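Local coordinates for protein carboxylase (Deinococcus radiodurans, PDB 5H80) that probably catalyses the ATP-dependent carboxylation of biotin, as the biotin carboxylase domain of a single-chain bacterial carboxylase, at residues Pro33-Ile47 with Ala99-Phe113. Sequence-based numbering, arbitrary orientation.
Sequences PRVLIANRGEVAVRI and AQEHAATHVHPGYGF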
# COMPACT_ATOMS: atom_id res chain seq x y z
N PRO A 33 14.41 -13.73 -18.80
CA PRO A 33 14.47 -14.86 -17.88
C PRO A 33 13.19 -15.61 -17.68
O PRO A 33 12.11 -15.05 -17.77
CB PRO A 33 14.96 -14.22 -16.56
CG PRO A 33 15.56 -12.91 -16.88
CD PRO A 33 14.99 -12.49 -18.25
N ARG A 34 13.28 -16.91 -17.36
CA ARG A 34 12.19 -17.71 -17.01
C ARG A 34 12.54 -18.28 -15.70
O ARG A 34 13.49 -19.13 -15.59
CB ARG A 34 11.97 -18.86 -18.03
CG ARG A 34 11.50 -18.36 -19.37
CD ARG A 34 11.51 -19.50 -20.41
NE ARG A 34 10.69 -20.62 -19.94
CZ ARG A 34 9.37 -20.62 -19.99
NH1 ARG A 34 8.72 -19.56 -20.47
NH2 ARG A 34 8.69 -21.70 -19.61
N VAL A 35 11.87 -17.78 -14.66
CA VAL A 35 12.20 -18.01 -13.31
C VAL A 35 11.38 -19.16 -12.68
O VAL A 35 10.13 -19.15 -12.54
CB VAL A 35 11.98 -16.74 -12.42
CG1 VAL A 35 12.40 -17.01 -10.93
CG2 VAL A 35 12.69 -15.53 -12.96
N LEU A 36 12.09 -20.21 -12.31
CA LEU A 36 11.41 -21.29 -11.61
C LEU A 36 11.30 -20.96 -10.19
O LEU A 36 12.33 -20.75 -9.58
CB LEU A 36 12.14 -22.62 -11.76
CG LEU A 36 11.73 -23.85 -10.95
CD1 LEU A 36 10.43 -24.23 -11.54
CD2 LEU A 36 12.77 -25.00 -11.09
N ILE A 37 10.08 -20.98 -9.65
CA ILE A 37 9.79 -20.58 -8.24
C ILE A 37 9.74 -21.89 -7.44
O ILE A 37 8.70 -22.63 -7.43
CB ILE A 37 8.51 -19.72 -8.15
CG1 ILE A 37 8.70 -18.46 -9.03
CG2 ILE A 37 8.12 -19.34 -6.72
CD1 ILE A 37 7.48 -17.60 -9.07
N ALA A 38 10.86 -22.28 -6.84
CA ALA A 38 10.95 -23.52 -6.06
C ALA A 38 10.38 -23.39 -4.61
O ALA A 38 11.10 -23.50 -3.65
CB ALA A 38 12.38 -24.06 -6.03
N ASN A 39 9.09 -23.12 -4.52
CA ASN A 39 8.45 -22.77 -3.29
C ASN A 39 6.90 -22.72 -3.54
O ASN A 39 6.44 -23.22 -4.57
CB ASN A 39 8.95 -21.42 -2.69
CG ASN A 39 9.00 -21.45 -1.17
OD1 ASN A 39 8.02 -21.77 -0.52
ND2 ASN A 39 10.13 -21.19 -0.57
N ARG A 40 6.15 -22.29 -2.53
CA ARG A 40 4.70 -22.29 -2.61
C ARG A 40 4.07 -21.26 -1.72
O ARG A 40 4.78 -20.61 -0.93
CB ARG A 40 4.23 -23.74 -2.30
CG ARG A 40 4.81 -24.29 -1.03
CD ARG A 40 4.04 -23.90 0.18
NE ARG A 40 2.54 -24.07 0.16
CZ ARG A 40 1.70 -23.52 1.05
NH1 ARG A 40 0.37 -23.68 0.99
NH2 ARG A 40 2.18 -22.79 2.08
N GLY A 41 2.75 -21.05 -1.80
CA GLY A 41 2.07 -20.28 -0.79
C GLY A 41 2.37 -18.79 -1.00
O GLY A 41 2.74 -18.43 -2.16
N GLU A 42 2.37 -18.03 0.10
CA GLU A 42 2.43 -16.55 0.02
C GLU A 42 3.76 -16.06 -0.65
O GLU A 42 3.73 -15.21 -1.57
CB GLU A 42 2.14 -15.87 1.33
CG GLU A 42 3.23 -15.98 2.34
CD GLU A 42 4.36 -14.94 2.17
OE1 GLU A 42 5.31 -15.09 2.90
OE2 GLU A 42 4.39 -14.09 1.23
N VAL A 43 4.88 -16.73 -0.39
CA VAL A 43 6.13 -16.38 -1.05
C VAL A 43 6.21 -16.63 -2.61
O VAL A 43 6.86 -15.78 -3.31
CB VAL A 43 7.39 -16.88 -0.30
CG1 VAL A 43 7.73 -18.33 -0.54
CG2 VAL A 43 8.58 -15.96 -0.60
N ALA A 44 5.52 -17.67 -3.13
CA ALA A 44 5.59 -18.02 -4.45
C ALA A 44 4.75 -16.90 -5.10
O ALA A 44 5.12 -16.46 -6.17
CB ALA A 44 4.92 -19.27 -4.72
N VAL A 45 3.68 -16.56 -4.43
CA VAL A 45 2.82 -15.42 -5.00
C VAL A 45 3.64 -14.08 -5.08
O VAL A 45 3.67 -13.33 -6.15
CB VAL A 45 1.53 -15.29 -4.13
CG1 VAL A 45 0.75 -14.05 -4.46
CG2 VAL A 45 0.48 -16.42 -4.24
N ARG A 46 4.28 -13.72 -4.00
CA ARG A 46 5.18 -12.63 -3.91
C ARG A 46 6.21 -12.54 -5.06
O ARG A 46 6.46 -11.51 -5.78
CB ARG A 46 5.85 -12.66 -2.53
CG ARG A 46 6.85 -11.49 -2.35
CD ARG A 46 6.24 -10.06 -2.25
NE ARG A 46 7.17 -8.93 -2.28
CZ ARG A 46 7.46 -8.29 -3.41
NH1 ARG A 46 7.14 -8.75 -4.59
NH2 ARG A 46 8.18 -7.21 -3.40
N ILE A 47 6.95 -13.67 -5.25
CA ILE A 47 7.89 -13.82 -6.30
C ILE A 47 7.26 -13.64 -7.69
O ILE A 47 7.88 -12.97 -8.52
CB ILE A 47 8.81 -15.09 -6.17
CG1 ILE A 47 9.56 -15.03 -4.88
CG2 ILE A 47 9.73 -15.18 -7.32
CD1 ILE A 47 10.17 -16.36 -4.42
N ALA A 99 12.98 -27.59 -14.40
CA ALA A 99 13.66 -26.43 -14.94
C ALA A 99 14.15 -26.72 -16.35
O ALA A 99 14.07 -25.89 -17.25
CB ALA A 99 14.82 -26.08 -14.06
N GLN A 100 14.74 -27.91 -16.52
CA GLN A 100 15.23 -28.35 -17.86
C GLN A 100 14.14 -28.41 -18.90
O GLN A 100 14.33 -27.95 -20.02
CB GLN A 100 15.82 -29.77 -17.72
CG GLN A 100 16.45 -30.34 -19.02
CD GLN A 100 17.05 -31.73 -18.84
OE1 GLN A 100 18.26 -31.89 -18.63
NE2 GLN A 100 16.21 -32.76 -18.94
N GLU A 101 13.01 -29.01 -18.51
CA GLU A 101 11.89 -29.36 -19.33
C GLU A 101 11.12 -28.13 -19.73
O GLU A 101 10.51 -28.11 -20.76
CB GLU A 101 10.99 -30.30 -18.56
CG GLU A 101 11.64 -31.66 -18.41
CD GLU A 101 10.78 -32.71 -17.77
OE1 GLU A 101 9.57 -32.73 -18.00
OE2 GLU A 101 11.32 -33.56 -17.04
N HIS A 102 11.16 -27.09 -18.90
CA HIS A 102 10.46 -25.83 -19.19
C HIS A 102 11.34 -24.66 -19.45
O HIS A 102 10.86 -23.49 -19.48
CB HIS A 102 9.48 -25.54 -18.03
CG HIS A 102 8.43 -26.57 -17.90
ND1 HIS A 102 8.69 -27.79 -17.32
CD2 HIS A 102 7.17 -26.63 -18.36
CE1 HIS A 102 7.61 -28.54 -17.39
NE2 HIS A 102 6.68 -27.86 -18.03
N ALA A 103 12.61 -24.91 -19.80
CA ALA A 103 13.54 -23.90 -20.22
C ALA A 103 13.61 -22.70 -19.22
O ALA A 103 13.76 -21.54 -19.64
CB ALA A 103 13.18 -23.39 -21.61
N ALA A 104 13.65 -23.03 -17.94
CA ALA A 104 14.03 -22.01 -16.93
C ALA A 104 15.53 -21.61 -17.03
O ALA A 104 16.36 -22.39 -17.57
CB ALA A 104 13.63 -22.53 -15.58
N THR A 105 15.83 -20.36 -16.65
CA THR A 105 17.13 -19.75 -16.64
C THR A 105 17.61 -19.44 -15.25
O THR A 105 18.73 -19.23 -15.02
CB THR A 105 17.02 -18.47 -17.53
OG1 THR A 105 15.99 -17.60 -16.97
CG2 THR A 105 16.56 -18.90 -18.88
N HIS A 106 16.64 -19.31 -14.32
CA HIS A 106 16.86 -18.84 -12.97
C HIS A 106 16.00 -19.69 -12.06
O HIS A 106 14.93 -20.19 -12.42
CB HIS A 106 16.45 -17.32 -12.83
CG HIS A 106 17.32 -16.41 -13.59
ND1 HIS A 106 17.24 -16.33 -14.95
CD2 HIS A 106 18.29 -15.53 -13.22
CE1 HIS A 106 18.13 -15.48 -15.40
NE2 HIS A 106 18.79 -14.99 -14.37
N VAL A 107 16.45 -19.87 -10.82
CA VAL A 107 15.73 -20.57 -9.77
C VAL A 107 15.66 -19.65 -8.53
O VAL A 107 16.68 -19.35 -7.89
CB VAL A 107 16.36 -21.96 -9.32
CG1 VAL A 107 15.53 -22.59 -8.24
CG2 VAL A 107 16.30 -22.91 -10.50
N HIS A 108 14.43 -19.19 -8.24
CA HIS A 108 14.13 -18.51 -6.95
C HIS A 108 13.61 -19.53 -5.87
O HIS A 108 12.50 -20.10 -5.89
CB HIS A 108 13.14 -17.32 -7.08
CG HIS A 108 13.35 -16.27 -6.00
ND1 HIS A 108 13.53 -16.65 -4.71
CD2 HIS A 108 13.28 -14.92 -5.99
CE1 HIS A 108 13.72 -15.57 -3.95
NE2 HIS A 108 13.50 -14.51 -4.71
N PRO A 109 14.49 -19.78 -4.87
CA PRO A 109 14.10 -20.72 -3.82
C PRO A 109 13.19 -20.19 -2.68
O PRO A 109 12.75 -20.95 -1.79
CB PRO A 109 15.47 -21.07 -3.28
CG PRO A 109 16.19 -19.83 -3.31
CD PRO A 109 15.76 -19.13 -4.55
N GLY A 110 12.73 -18.94 -2.80
CA GLY A 110 12.08 -18.23 -1.69
C GLY A 110 12.72 -18.31 -0.34
O GLY A 110 13.83 -17.94 -0.18
N TYR A 111 11.93 -18.63 0.70
CA TYR A 111 12.54 -18.88 2.00
C TYR A 111 11.95 -20.18 2.48
O TYR A 111 10.82 -20.63 2.05
CB TYR A 111 12.36 -17.71 3.01
CG TYR A 111 11.07 -16.86 2.84
CD1 TYR A 111 9.88 -17.35 3.17
CD2 TYR A 111 11.14 -15.58 2.38
CE1 TYR A 111 8.72 -16.58 3.02
CE2 TYR A 111 10.01 -14.79 2.24
CZ TYR A 111 8.81 -15.34 2.56
OH TYR A 111 7.72 -14.54 2.33
N GLY A 112 12.72 -20.82 3.35
CA GLY A 112 12.45 -22.18 3.72
C GLY A 112 12.86 -23.08 2.58
O GLY A 112 13.57 -22.64 1.57
N PHE A 113 12.34 -24.32 2.68
CA PHE A 113 12.57 -25.32 1.58
C PHE A 113 14.13 -25.38 1.32
O PHE A 113 14.92 -25.49 2.29
CB PHE A 113 11.61 -24.97 0.41
CG PHE A 113 10.11 -25.16 0.76
CD1 PHE A 113 9.49 -26.41 0.59
CD2 PHE A 113 9.38 -24.17 1.41
CE1 PHE A 113 8.17 -26.62 1.00
CE2 PHE A 113 8.04 -24.37 1.80
CZ PHE A 113 7.43 -25.59 1.56
O HOH W 1 13.43 -23.54 -2.01
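Ile47 CD1 sits over the centre of the His108 ring, 3.5 Å from its centroid, while Val43 CG2 covers one face of Tyr111, displaced toward the rim that carries OH. At the ring edge, Tyr111 OH donates to Glu42 OE1 on the syn side of the carboxylate, a short 2.5 Å bond; Lys424 forms a salt bridge with the same oxygen. With CG1 anti to the carbonyl carbon of Ile47 (chi1 -58°), CD1 reaches over the imidazole. The Asn39 amide stands 70° to the Phe113 ring, its ND2 bonded in the amide plane to Pro109 O (2.9 Å) and Tyr111 O (2.8 Å), its OD1 receiving Arg40 N. A leucine here, having no amide, would leave Pro109 O and Tyr111 O without this donor and is likely to let the 109-113 loop shift. Arg34 grips His102 O side-on through NE and NH2, and NH2 also meets Glu77. Between these ends, parallel strands 34-37 and 106-108 pair at the centre of the N-terminal domain's sheet, Leu36 N meeting His106 O at 2.8 Å. Backbone pairing thus sets the register of this Rossmann-like N-terminal domain, whereas the buried Asn39 amide and Glu42 carboxylate, with the Tyr111 and Phe113 rings, hold the loops beyond the strands' C-terminal ends.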